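Local coordinates for protein GH61E (Thielavia terrestris, PDB 3EJA), which probably acts as a copper-dependent lytic polysaccharide monooxygenase, breaking glycosidic bonds in crystalline and amorphous polysaccharides by oxidation at C1 and C4, at residues Pro5-Gly10 with Val58-Asn63; Thr52-Thr57 with Leu159-Gly164; Val72-Ala77 with Lys97-His102; Ala93-Val98 with Val173-Ala178. All blocks are in the same frame, centred on the assembly; numbering follows the deposited sequence. Where two conformers were deposited one is given.

Contact 3 is the buried one, close to the centre of the chain, while contacts 1, 2 and 4 are partly buried, and contact 2 lies farthest out. Contacts 2 and 3 hold the outer edges of the five-strand mixed sheet, one parallel and one antiparallel; contact 1 belongs to the three-strand sheet, and Tyr60 and Phe74 pack between the two layers. Contacts 3 and 4 overlap at Lys97 and Val98, contact 4 gripping the run into strand 96-100. The chemistry changes with place: a guanidinium on an indole in contact 1, backbone bonds and a bridging water in contact 2, aromatic packing backed by a charged cluster in contact 3, and an edge-to-face aromatic pair in contact 4.

Contact 1 (Pro5-Gly10 with Val58-Asn63); sequences PRVNDG and VTYWAN
Strand 3-7 runs antiparallel to strand 57-63, Val7 set against Tyr60, at the border of the three-strand sheet in the beta sandwich, the fibronectin type III-like fold of AA9 enzymes, and a type II' turn from Val7 to Gly10 ends the pairing. On one face of the sheet, the Arg6 guanidinium lies over the five-membered ring of Trp61, planes 27° apart, in a cation-pi stack. NH1 of Arg6 makes the nearest approach, 3.6 Å from Trp61 CG. A bend in the arginine chain at chi3 (-76°) turns the planar group back over the indole, whose opposite face is covered by Thr59 CG2. At the ring edge, Trp61 NE1 donates to the backbone O of Asn8 (2.9 Å); the bond meets a lone pair but is bent, with the oxygen tilted from the indole plane. With a leucine in place of Trp61, the Asn8 carbonyl would probably lose this donor and the guanidinium its flat support. The backbone adds Trp61 N to Arg6 O at 2.9 Å and Asn8 N to Thr59 O at 2.8 Å. Asn8 also returns a side-chain bond: its OD1 takes Thr59 N at 2.8 Å, almost straight on. On the other face of the sheet, Val7 CG1 sits 3.6 Å above the centre of the Tyr60 ring, whose OH bonds Ser155 OG. One face thus pairs a cation with an aromatic, with Asp12 a weak second partner for Arg6, while the other turns hydrocarbon inward. Asn8, bonded through N, O and OD1, is likely to fix where the strand gives way to the turn.

Contact 2 (Thr52-Thr57 with Leu159-Gly164); sequences TTAGST and LSVTGG
Ala54 CB packs against Val161 CG1 at 3.9 Å and reaches over to the backbone at Gly164, where its methyl lies 3.7 Å from Gly164 CA. This is the parallel edge of the five-strand mixed sheet of the beta sandwich: strand 50-53 runs alongside the end of strand 151-162, Thr52 beside Val161 and Thr53 beside Thr162. Three backbone bonds hold the edge. Thr52 N donates to Ser160 O, Thr162 N to Thr52 O, and Ala54 N to Thr162 O at 2.9 Å, the last nearly straight at 169°. On the Val161 side of the sheet, Thr52 CG2 and Val161 CG2 lie side by side, pointing the same way, 4.1 Å apart. Val161 uses its two branches separately: CG1, anti to the backbone N (chi1 177°), goes to Ala54, and CG2 to Thr52. On the other side, Thr53 turns its CG2 methyl toward Thr162 OG1 at 3.6 Å, a van der Waals contact of methyl with oxygen, not a hydrogen bond. Beyond the pairing, a type II turn from Thr53 to Ser56 carries the chain back toward strand 57-63. Thr53 O is gripped twice there, by Ser56 N and, on a lone pair, by Ser56 OG at 2.7 Å. Gly55, with its positive phi, fits the third position of that turn. A bound N-acetylglucosamine lies near Ser160, at this outer margin of the protein. Past the last backbone bond, one water bridges the two segments, donating to Ala54 O at 2.6 Å and to Gly163 O at 2.7 Å.

Contact 3 (Val72-Ala77 with Lys97-His102); sequences VQFYMA and KVYEDH
Strands 72-78 and 96-100 form a buried antiparallel pair at one side of the five-strand sheet, and a classic beta bulge interrupts their register, setting Phe74 against both Val98 and Tyr99. Phe74 O takes Val98 N at 2.8 Å and, more weakly, Tyr99 N, while Phe74 N donates to Tyr99 O. On the face turned to the other sheet, the Phe74 and Tyr99 side chains run side by side, CD2 of Phe74 3.6 Å from CD1 of Tyr99, their rings oblique at 58°. On the other face, Lys97 lays its CB over the Tyr75 ring, and the chain, bent at chi3 (-82°), brings NZ to Glu100 OE1 in a 2.9 Å salt bridge. Gln73 OE1 is only a weak partner of that ammonium, which Pro201 O and Pro203 O also hold; Gln73 NE2 goes to Glu137, and Glu100 OE2 receives His102 NE2. Past the strand end, Asp101 closes the pairing: its OD1 accepts Val72 N at 2.9 Å, and its own N donates to Val72 O. Strand 130-140 flanks strand 72-78 on its other side, strand 118-122 of the opposing sheet covers Phe74 and Val98, and the loop carrying Pro201 and Pro203 closes over Lys97.

Contact 4 (Ala93-Val98 with Val173-Ala178); sequences AVWFKV and VAFPGA
The Trp95 indole has the Phe175 ring over one face and the carbonyl oxygen of Val173 at its edge. Phe175 comes in edge-on, CD2 leading at 3.8 Å from Trp95 CG, and the two planes stand at 73°: a T-shaped pair, offset toward the rim of the five-membered ring. Trp95 holds its CG beside its own backbone N (chi1 -64°), which keeps the ring edge near the oxygen that this N bonds: Val173 O accepts Trp95 N at 2.9 Å and lies 3.5 Å from Trp95 CD1, in the indole plane, as a mere contact. In return, Val173 N donates to Trp95 O at 2.8 Å, on a lone pair of that carbonyl. A classic bulge puts Val94 and Trp95 opposite the one residue Val173 where the chain leads into strand 96-100, so the loop of Val173 is stitched to the strand's approach by a single two-way bridge. The bond from CA to CB of Val173 points away from Trp95, yet CG2 of Val173 comes within 3.6 Å of Trp95 O. Ala93 and Ala174 continue the contact outward, CB of Ala174 resting 4.0 Å from Ala93 CA. A serine at Trp95 would probably leave the edge of Phe175 without the face it leans on and Gly90 O without the indole NE1 that bonds it. Around the pair, Phe175 also meets Tyr75 and Tyr179 edge-to-face and Arg135 through a cation-pi contact. Trp95 touches Ala77 of strand 72-78 and Leu133 of strand 130-140, while helix 35-38 packs against both rings, with Arg37 on Trp95 and Ile36 on Phe175.

Contact 1 (Pro5-Gly10 with Val58-Asn63)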
loop_
_atom_site.group_PDB
_atom_site.type_symbol
_atom_site.label_atom_id
_atom_site.label_comp_id
_atom_site.label_asym_id
_atom_site.label_seq_id
_atom_site.Cartn_x
_atom_site.Cartn_y
_atom_site.Cartn_z
ATOM N N PRO A 5 6.053 9.555 1.424
ATOM C CA PRO A 5 6.511 10.487 0.376
ATOM C C PRO A 5 7.668 10.022 -0.534
ATOM O O PRO A 5 7.876 10.620 -1.594
ATOM C CB PRO A 5 6.950 11.709 1.183
ATOM C CG PRO A 5 7.494 11.122 2.480
ATOM C CD PRO A 5 6.688 9.841 2.730
ATOM N N ARG A 6 8.407 8.988 -0.127
ATOM C CA ARG A 6 9.681 8.649 -0.775
ATOM C C ARG A 6 9.953 7.156 -0.882
ATOM O O ARG A 6 9.544 6.368 -0.017
ATOM C CB ARG A 6 10.858 9.252 0.015
ATOM C CG ARG A 6 10.917 10.759 0.098
ATOM C CD ARG A 6 12.057 11.237 1.011
ATOM N NE ARG A 6 11.744 11.081 2.431
ATOM C CZ ARG A 6 12.429 10.325 3.288
ATOM N NH1 ARG A 6 13.499 9.643 2.895
ATOM N NH2 ARG A 6 12.041 10.254 4.556
ATOM N N VAL A 7 10.693 6.786 -1.922
ATOM C CA VAL A 7 11.237 5.434 -2.057
ATOM C C VAL A 7 12.758 5.506 -2.193
ATOM O O VAL A 7 13.289 6.479 -2.754
ATOM C CB VAL A 7 10.617 4.638 -3.240
ATOM C CG1 VAL A 7 9.224 4.128 -2.866
ATOM C CG2 VAL A 7 10.584 5.477 -4.527
ATOM N N ASN A 8 13.437 4.487 -1.670
ATOM C CA ASN A 8 14.909 4.436 -1.639
ATOM C C ASN A 8 15.561 5.773 -1.259
ATOM O O ASN A 8 15.249 6.342 -0.207
ATOM C CB ASN A 8 15.470 3.878 -2.958
ATOM C CG ASN A 8 15.196 2.396 -3.122
ATOM O OD1 ASN A 8 14.432 1.812 -2.357
ATOM N ND2 ASN A 8 15.813 1.781 -4.122
ATOM N N ASP A 9 16.439 6.284 -2.124
ATOM C CA ASP A 9 17.193 7.519 -1.845
ATOM C C ASP A 9 16.573 8.771 -2.494
ATOM O O ASP A 9 17.186 9.851 -2.513
ATOM C CB ASP A 9 18.632 7.361 -2.349
ATOM C CG ASP A 9 18.705 7.153 -3.861
ATOM O OD1 ASP A 9 17.779 6.535 -4.446
ATOM O OD2 ASP A 9 19.699 7.606 -4.464
ATOM N N GLY A 10 15.361 8.629 -3.024
ATOM C CA GLY A 10 14.691 9.723 -3.720
ATOM C C GLY A 10 14.118 10.779 -2.790
ATOM O O GLY A 10 13.969 10.552 -1.587
ATOM N N VAL A 58 12.755 -2.752 -2.257
ATOM C CA VAL A 58 12.550 -1.313 -2.346
ATOM C C VAL A 58 12.234 -0.793 -0.941
ATOM O O VAL A 58 11.437 -1.389 -0.221
ATOM C CB VAL A 58 11.414 -0.947 -3.343
ATOM C CG1 VAL A 58 11.007 0.518 -3.193
ATOM C CG2 VAL A 58 11.841 -1.249 -4.784
ATOM N N THR A 59 12.881 0.302 -0.549
ATOM C CA THR A 59 12.582 0.934 0.733
ATOM C C THR A 59 11.495 1.980 0.532
ATOM O O THR A 59 11.664 2.917 -0.259
ATOM C CB THR A 59 13.854 1.567 1.361
ATOM O OG1 THR A 59 14.799 0.526 1.647
ATOM C CG2 THR A 59 13.517 2.304 2.648
ATOM N N TYR A 60 10.367 1.807 1.219
ATOM C CA TYR A 60 9.308 2.814 1.197
ATOM C C TYR A 60 9.337 3.560 2.522
ATOM O O TYR A 60 9.362 2.940 3.598
ATOM C CB TYR A 60 7.930 2.176 0.953
ATOM C CG TYR A 60 7.040 2.920 -0.050
ATOM C CD1 TYR A 60 6.721 4.266 0.122
ATOM C CD2 TYR A 60 6.505 2.254 -1.158
ATOM C CE1 TYR A 60 5.898 4.943 -0.792
ATOM C CE2 TYR A 60 5.683 2.920 -2.087
ATOM C CZ TYR A 60 5.375 4.257 -1.887
ATOM O OH TYR A 60 4.559 4.905 -2.787
ATOM N N TRP A 61 9.365 4.887 2.442
ATOM C CA TRP A 61 9.509 5.729 3.630
ATOM C C TRP A 61 8.177 6.336 4.031
ATOM O O TRP A 61 7.427 6.813 3.179
ATOM C CB TRP A 61 10.525 6.855 3.387
ATOM C CG TRP A 61 11.934 6.387 3.209
ATOM C CD1 TRP A 61 12.553 6.072 2.031
ATOM C CD2 TRP A 61 12.913 6.185 4.244
ATOM N NE1 TRP A 61 13.854 5.690 2.264
ATOM C CE2 TRP A 61 14.102 5.749 3.612
ATOM C CE3 TRP A 61 12.900 6.339 5.641
ATOM C CZ2 TRP A 61 15.272 5.448 4.332
ATOM C CZ3 TRP A 61 14.068 6.045 6.357
ATOM C CH2 TRP A 61 15.231 5.600 5.699
ATOM N N ALA A 62 7.891 6.305 5.331
ATOM C CA ALA A 62 6.767 7.047 5.898
ATOM C C ALA A 62 7.302 8.260 6.654
ATOM O O ALA A 62 8.420 8.223 7.188
ATOM C CB ALA A 62 5.948 6.149 6.821
ATOM N N ASN A 63 6.514 9.331 6.691
ATOM C CA ASN A 63 6.938 10.573 7.333
ATOM C C ASN A 63 5.847 11.203 8.195
ATOM O O ASN A 63 4.774 11.530 7.681
ATOM C CB ASN A 63 7.451 11.571 6.290
ATOM C CG ASN A 63 8.076 12.793 6.922
ATOM O OD1 ASN A 63 7.403 13.576 7.590
ATOM N ND2 ASN A 63 9.373 12.953 6.729
#

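Contact 2 (Thr52-Thr57 with Leu159-Gly164)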
loop_
_atom_site.group_PDB
_atom_site.type_symbol
_atom_site.label_atom_id
_atom_site.label_comp_id
_atom_site.label_asym_id
_atom_site.label_seq_id
_atom_site.Cartn_x
_atom_site.Cartn_y
_atom_site.Cartn_z
ATOM N N THR A 52 14.617 -0.783 -10.487
ATOM C CA THR A 52 14.903 -1.857 -9.547
ATOM C C THR A 52 14.793 -3.210 -10.254
ATOM O O THR A 52 14.222 -3.303 -11.337
ATOM C CB THR A 52 13.988 -1.779 -8.293
ATOM O OG1 THR A 52 14.587 -2.505 -7.210
ATOM C CG2 THR A 52 12.573 -2.311 -8.589
ATOM N N THR A 53 15.358 -4.250 -9.657
ATOM C CA THR A 53 15.295 -5.578 -10.258
ATOM C C THR A 53 14.309 -6.449 -9.504
ATOM O O THR A 53 14.098 -6.259 -8.303
ATOM C CB THR A 53 16.677 -6.277 -10.282
ATOM O OG1 THR A 53 17.111 -6.539 -8.939
ATOM C CG2 THR A 53 17.710 -5.405 -11.005
ATOM N N ALA A 54 13.704 -7.398 -10.216
ATOM C CA ALA A 54 12.856 -8.400 -9.587
ATOM C C ALA A 54 13.717 -9.196 -8.606
ATOM O O ALA A 54 14.824 -9.619 -8.945
ATOM C CB ALA A 54 12.245 -9.310 -10.631
ATOM N N GLY A 55 13.224 -9.357 -7.382
ATOM C CA GLY A 55 13.978 -10.034 -6.332
ATOM C C GLY A 55 14.699 -9.087 -5.387
ATOM O O GLY A 55 15.205 -9.508 -4.348
ATOM N N SER A 56 14.761 -7.806 -5.745
ATOM C CA SER A 56 15.390 -6.806 -4.888
ATOM C C SER A 56 14.396 -6.246 -3.868
ATOM O O SER A 56 13.204 -6.563 -3.903
ATOM C CB SER A 56 16.004 -5.672 -5.723
ATOM O OG SER A 56 14.992 -4.822 -6.236
ATOM N N THR A 57 14.904 -5.423 -2.954
ATOM C CA THR A 57 14.081 -4.765 -1.950
ATOM C C THR A 57 13.977 -3.275 -2.254
ATOM O O THR A 57 14.983 -2.617 -2.504
ATOM C CB THR A 57 14.667 -4.975 -0.534
ATOM O OG1 THR A 57 14.675 -6.373 -0.227
ATOM C CG2 THR A 57 13.853 -4.232 0.518
ATOM N N LEU A 159 7.791 2.414 -10.666
ATOM C CA LEU A 159 8.919 1.480 -10.754
ATOM C C LEU A 159 9.167 0.997 -12.184
ATOM O O LEU A 159 8.229 0.842 -12.973
ATOM C CB LEU A 159 8.654 0.255 -9.860
ATOM C CG LEU A 159 9.137 0.245 -8.400
ATOM C CD1 LEU A 159 8.783 1.523 -7.663
ATOM C CD2 LEU A 159 8.615 -0.991 -7.644
ATOM N N SER A 160 10.441 0.766 -12.495
ATOM C CA SER A 160 10.829 -0.016 -13.658
ATOM C C SER A 160 11.541 -1.273 -13.168
ATOM O O SER A 160 12.654 -1.196 -12.642
ATOM C CB SER A 160 11.741 0.797 -14.584
ATOM O OG SER A 160 12.154 0.009 -15.678
ATOM N N VAL A 161 10.883 -2.420 -13.337
ATOM C CA VAL A 161 11.382 -3.706 -12.864
ATOM C C VAL A 161 12.031 -4.490 -14.009
ATOM O O VAL A 161 11.416 -4.705 -15.056
ATOM C CB VAL A 161 10.252 -4.545 -12.202
ATOM C CG1 VAL A 161 10.757 -5.923 -11.770
ATOM C CG2 VAL A 161 9.660 -3.792 -11.011
ATOM N N THR A 162 13.280 -4.901 -13.802
ATOM C CA THR A 162 14.010 -5.691 -14.792
ATOM C C THR A 162 14.397 -7.048 -14.210
ATOM O O THR A 162 14.343 -7.248 -12.999
ATOM C CB THR A 162 15.281 -4.953 -15.287
ATOM O OG1 THR A 162 16.136 -4.673 -14.173
ATOM C CG2 THR A 162 14.910 -3.639 -15.972
ATOM N N GLY A 163 14.771 -7.980 -15.085
ATOM C CA GLY A 163 15.247 -9.298 -14.677
ATOM C C GLY A 163 14.188 -10.173 -14.038
ATOM O O GLY A 163 14.486 -10.960 -13.133
ATOM N N GLY A 164 12.952 -10.041 -14.517
ATOM C CA GLY A 164 11.821 -10.779 -13.956
ATOM C C GLY A 164 11.646 -12.172 -14.528
ATOM O O GLY A 164 12.483 -12.654 -15.289
HETATM O O HOH W 1 16.128 -10.225 -11.093
#

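Contact 3 (Val72-Ala77 with Lys97-His102)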
loop_
_atom_site.group_PDB
_atom_site.type_symbol
_atom_site.label_atom_id
_atom_site.label_comp_id
_atom_site.label_asym_id
_atom_site.label_seq_id
_atom_site.Cartn_x
_atom_site.Cartn_y
_atom_site.Cartn_z
ATOM N N VAL A 72 0.508 -2.648 7.864
ATOM C CA VAL A 72 1.125 -2.103 6.656
ATOM C C VAL A 72 1.009 -3.168 5.567
ATOM O O VAL A 72 1.309 -4.354 5.798
ATOM C CB VAL A 72 2.623 -1.740 6.898
ATOM C CG1 VAL A 72 3.356 -1.454 5.577
ATOM C CG2 VAL A 72 2.734 -0.538 7.834
ATOM N N GLN A 73 0.562 -2.751 4.383
ATOM C CA GLN A 73 0.465 -3.646 3.237
ATOM C C GLN A 73 1.000 -2.953 1.987
ATOM O O GLN A 73 0.898 -1.727 1.870
ATOM C CB GLN A 73 -0.994 -4.096 3.031
ATOM C CG GLN A 73 -1.676 -4.578 4.337
ATOM C CD GLN A 73 -2.967 -5.333 4.105
ATOM O OE1 GLN A 73 -3.119 -6.457 4.577
ATOM N NE2 GLN A 73 -3.905 -4.725 3.375
ATOM N N PHE A 74 1.594 -3.732 1.081
ATOM C CA PHE A 74 2.051 -3.203 -0.212
ATOM C C PHE A 74 1.441 -4.006 -1.356
ATOM O O PHE A 74 1.348 -5.231 -1.276
ATOM C CB PHE A 74 3.592 -3.200 -0.310
ATOM C CG PHE A 74 4.253 -2.266 0.668
ATOM C CD1 PHE A 74 4.381 -0.909 0.377
ATOM C CD2 PHE A 74 4.715 -2.740 1.898
ATOM C CE1 PHE A 74 4.975 -0.031 1.285
ATOM C CE2 PHE A 74 5.298 -1.873 2.818
ATOM C CZ PHE A 74 5.431 -0.516 2.516
ATOM N N TYR A 75 1.017 -3.303 -2.406
ATOM C CA TYR A 75 0.500 -3.939 -3.611
ATOM C C TYR A 75 1.265 -3.429 -4.833
ATOM O O TYR A 75 1.884 -2.371 -4.791
ATOM C CB TYR A 75 -0.978 -3.605 -3.819
ATOM C CG TYR A 75 -1.975 -4.134 -2.804
ATOM C CD1 TYR A 75 -2.049 -3.602 -1.505
ATOM C CD2 TYR A 75 -2.892 -5.115 -3.167
ATOM C CE1 TYR A 75 -3.012 -4.067 -0.578
ATOM C CE2 TYR A 75 -3.852 -5.590 -2.261
ATOM C CZ TYR A 75 -3.909 -5.064 -0.979
ATOM O OH TYR A 75 -4.873 -5.539 -0.120
ATOM N N MET A 76 1.208 -4.190 -5.921
ATOM C CA MET A 76 1.790 -3.780 -7.195
ATOM C C MET A 76 0.795 -3.988 -8.339
ATOM O O MET A 76 -0.112 -4.812 -8.233
ATOM C CB MET A 76 3.073 -4.566 -7.478
ATOM C CG MET A 76 4.228 -4.251 -6.524
ATOM S SD MET A 76 5.667 -5.286 -6.837
ATOM C CE MET A 76 6.396 -4.413 -8.243
ATOM N N ALA A 77 0.981 -3.231 -9.417
ATOM C CA ALA A 77 0.204 -3.385 -10.648
ATOM C C ALA A 77 1.096 -3.104 -11.852
ATOM O O ALA A 77 1.816 -2.098 -11.878
ATOM C CB ALA A 77 -1.003 -2.450 -10.649
ATOM N N LYS A 97 -1.214 -8.221 -4.006
ATOM C CA LYS A 97 -0.544 -7.928 -2.732
ATOM C C LYS A 97 0.834 -8.585 -2.682
ATOM O O LYS A 97 0.954 -9.782 -2.954
ATOM C CB LYS A 97 -1.399 -8.429 -1.564
ATOM C CG LYS A 97 -0.807 -8.147 -0.190
ATOM C CD LYS A 97 -1.653 -8.758 0.928
ATOM C CE LYS A 97 -2.838 -7.872 1.304
ATOM N NZ LYS A 97 -3.830 -8.662 2.104
ATOM N N VAL A 98 1.860 -7.810 -2.321
ATOM C CA VAL A 98 3.226 -8.336 -2.215
ATOM C C VAL A 98 3.769 -8.390 -0.783
ATOM O O VAL A 98 4.798 -9.034 -0.536
ATOM C CB VAL A 98 4.237 -7.581 -3.149
ATOM C CG1 VAL A 98 3.827 -7.728 -4.606
ATOM C CG2 VAL A 98 4.382 -6.109 -2.759
ATOM N N TYR A 99 3.085 -7.720 0.147
ATOM C CA TYR A 99 3.512 -7.661 1.545
ATOM C C TYR A 99 2.334 -7.325 2.451
ATOM O O TYR A 99 1.481 -6.512 2.086
ATOM C CB TYR A 99 4.635 -6.616 1.732
ATOM C CG TYR A 99 5.063 -6.437 3.172
ATOM C CD1 TYR A 99 4.369 -5.567 4.024
ATOM C CD2 TYR A 99 6.151 -7.152 3.692
ATOM C CE1 TYR A 99 4.743 -5.406 5.348
ATOM C CE2 TYR A 99 6.530 -7.004 5.025
ATOM C CZ TYR A 99 5.821 -6.131 5.845
ATOM O OH TYR A 99 6.194 -5.970 7.157
ATOM N N GLU A 100 2.302 -7.952 3.628
ATOM C CA GLU A 100 1.414 -7.535 4.712
ATOM C C GLU A 100 2.082 -7.890 6.034
ATOM O O GLU A 100 2.850 -8.847 6.112
ATOM C CB GLU A 100 0.040 -8.224 4.596
ATOM C CG GLU A 100 0.073 -9.720 4.912
ATOM C CD GLU A 100 -1.256 -10.424 4.704
ATOM O OE1 GLU A 100 -2.213 -9.798 4.210
ATOM O OE2 GLU A 100 -1.333 -11.623 5.026
ATOM N N ASP A 101 1.819 -7.133 7.075
ATOM C CA ASP A 101 2.322 -7.561 8.366
ATOM C C ASP A 101 1.161 -8.027 9.247
ATOM O O ASP A 101 -0.010 -7.854 8.897
ATOM C CB ASP A 101 3.180 -6.470 9.018
ATOM C CG ASP A 101 2.443 -5.172 9.182
ATOM O OD1 ASP A 101 1.203 -5.163 9.019
ATOM O OD2 ASP A 101 3.097 -4.159 9.486
ATOM N N HIS A 102 1.497 -8.635 10.377
ATOM C CA HIS A 102 0.501 -9.173 11.294
ATOM C C HIS A 102 0.854 -8.710 12.694
ATOM O O HIS A 102 2.039 -8.586 13.013
ATOM C CB HIS A 102 0.487 -10.705 11.233
ATOM C CG HIS A 102 0.287 -11.248 9.853
ATOM N ND1 HIS A 102 1.234 -12.012 9.208
ATOM C CD2 HIS A 102 -0.744 -11.118 8.987
ATOM C CE1 HIS A 102 0.791 -12.339 8.007
ATOM N NE2 HIS A 102 -0.407 -11.809 7.847
#

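Contact 4 (Ala93-Val98 with Val173-Ala178)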
loop_
_atom_site.group_PDB
_atom_site.type_symbol
_atom_site.label_atom_id
_atom_site.label_comp_id
_atom_site.label_asym_id
_atom_site.label_seq_id
_atom_site.Cartn_x
_atom_site.Cartn_y
_atom_site.Cartn_z
ATOM N N ALA A 93 -9.194 -4.601 -12.189
ATOM C CA ALA A 93 -8.638 -5.596 -11.271
ATOM C C ALA A 93 -7.212 -5.965 -11.675
ATOM O O ALA A 93 -6.976 -7.001 -12.297
ATOM C CB ALA A 93 -9.540 -6.829 -11.202
ATOM N N VAL A 94 -6.262 -5.096 -11.330
ATOM C CA VAL A 94 -4.870 -5.258 -11.755
ATOM C C VAL A 94 -3.877 -5.311 -10.584
ATOM O O VAL A 94 -2.669 -5.462 -10.795
ATOM C CB VAL A 94 -4.440 -4.132 -12.745
ATOM C CG1 VAL A 94 -5.272 -4.180 -14.021
ATOM C CG2 VAL A 94 -4.539 -2.741 -12.079
ATOM N N TRP A 95 -4.377 -5.175 -9.355
ATOM C CA TRP A 95 -3.491 -5.085 -8.185
ATOM C C TRP A 95 -3.299 -6.430 -7.491
ATOM O O TRP A 95 -4.275 -7.139 -7.229
ATOM C CB TRP A 95 -4.027 -4.054 -7.187
ATOM C CG TRP A 95 -4.033 -2.667 -7.746
ATOM C CD1 TRP A 95 -5.042 -2.075 -8.448
ATOM C CD2 TRP A 95 -2.976 -1.700 -7.662
ATOM N NE1 TRP A 95 -4.687 -0.798 -8.802
ATOM C CE2 TRP A 95 -3.426 -0.538 -8.329
ATOM C CE3 TRP A 95 -1.696 -1.701 -7.084
ATOM C CZ2 TRP A 95 -2.642 0.619 -8.440
ATOM C CZ3 TRP A 95 -0.914 -0.550 -7.194
ATOM C CH2 TRP A 95 -1.394 0.596 -7.869
ATOM N N PHE A 96 -2.040 -6.772 -7.195
ATOM C CA PHE A 96 -1.740 -7.945 -6.369
ATOM C C PHE A 96 -0.944 -7.543 -5.122
ATOM O O PHE A 96 -0.132 -6.618 -5.171
ATOM C CB PHE A 96 -1.041 -9.053 -7.178
ATOM C CG PHE A 96 0.246 -8.622 -7.851
ATOM C CD1 PHE A 96 0.220 -7.969 -9.081
ATOM C CD2 PHE A 96 1.482 -8.899 -7.265
ATOM C CE1 PHE A 96 1.404 -7.572 -9.712
ATOM C CE2 PHE A 96 2.676 -8.518 -7.891
ATOM C CZ PHE A 96 2.635 -7.852 -9.122
ATOM N N LYS A 97 -1.214 -8.221 -4.006
ATOM C CA LYS A 97 -0.544 -7.928 -2.732
ATOM C C LYS A 97 0.834 -8.585 -2.682
ATOM O O LYS A 97 0.954 -9.782 -2.954
ATOM C CB LYS A 97 -1.399 -8.429 -1.564
ATOM C CG LYS A 97 -0.807 -8.147 -0.190
ATOM C CD LYS A 97 -1.653 -8.758 0.928
ATOM C CE LYS A 97 -2.838 -7.872 1.304
ATOM N NZ LYS A 97 -3.830 -8.662 2.104
ATOM N N VAL A 98 1.860 -7.810 -2.321
ATOM C CA VAL A 98 3.226 -8.336 -2.215
ATOM C C VAL A 98 3.769 -8.390 -0.783
ATOM O O VAL A 98 4.798 -9.034 -0.536
ATOM C CB VAL A 98 4.237 -7.581 -3.149
ATOM C CG1 VAL A 98 3.827 -7.728 -4.606
ATOM C CG2 VAL A 98 4.382 -6.109 -2.759
ATOM N N VAL A 173 -6.986 -7.623 -7.812
ATOM C CA VAL A 173 -8.126 -6.843 -7.282
ATOM C C VAL A 173 -8.103 -5.384 -7.753
ATOM O O VAL A 173 -7.085 -4.899 -8.247
ATOM C CB VAL A 173 -8.196 -6.885 -5.724
ATOM C CG1 VAL A 173 -8.357 -8.313 -5.227
ATOM C CG2 VAL A 173 -6.973 -6.207 -5.088
ATOM N N ALA A 174 -9.233 -4.700 -7.597
ATOM C CA ALA A 174 -9.355 -3.290 -7.967
ATOM C C ALA A 174 -9.394 -2.376 -6.733
ATOM O O ALA A 174 -9.827 -2.799 -5.664
ATOM C CB ALA A 174 -10.608 -3.100 -8.813
ATOM N N PHE A 175 -8.930 -1.137 -6.889
ATOM C CA PHE A 175 -9.080 -0.098 -5.858
ATOM C C PHE A 175 -9.685 1.148 -6.495
ATOM O O PHE A 175 -9.028 1.777 -7.329
ATOM C CB PHE A 175 -7.722 0.280 -5.252
ATOM C CG PHE A 175 -7.144 -0.760 -4.344
ATOM C CD1 PHE A 175 -7.657 -0.944 -3.060
ATOM C CD2 PHE A 175 -6.055 -1.534 -4.756
ATOM C CE1 PHE A 175 -7.105 -1.905 -2.204
ATOM C CE2 PHE A 175 -5.501 -2.487 -3.906
ATOM C CZ PHE A 175 -6.027 -2.675 -2.633
ATOM N N PRO A 176 -10.924 1.522 -6.103
ATOM C CA PRO A 176 -11.799 0.821 -5.145
ATOM C C PRO A 176 -12.294 -0.523 -5.677
ATOM O O PRO A 176 -12.240 -0.772 -6.888
ATOM C CB PRO A 176 -12.985 1.779 -4.975
ATOM C CG PRO A 176 -12.997 2.599 -6.184
ATOM C CD PRO A 176 -11.560 2.736 -6.640
ATOM N N GLY A 177 -12.769 -1.373 -4.769
ATOM C CA GLY A 177 -13.312 -2.670 -5.124
ATOM C C GLY A 177 -12.890 -3.750 -4.150
ATOM O O GLY A 177 -13.715 -4.584 -3.743
ATOM N N ALA A 178 -11.613 -3.731 -3.769
ATOM C CA ALA A 178 -11.023 -4.791 -2.950
ATOM C C ALA A 178 -11.537 -4.812 -1.515
ATOM O O ALA A 178 -11.603 -5.879 -0.910
ATOM C CB ALA A 178 -9.503 -4.679 -2.953
#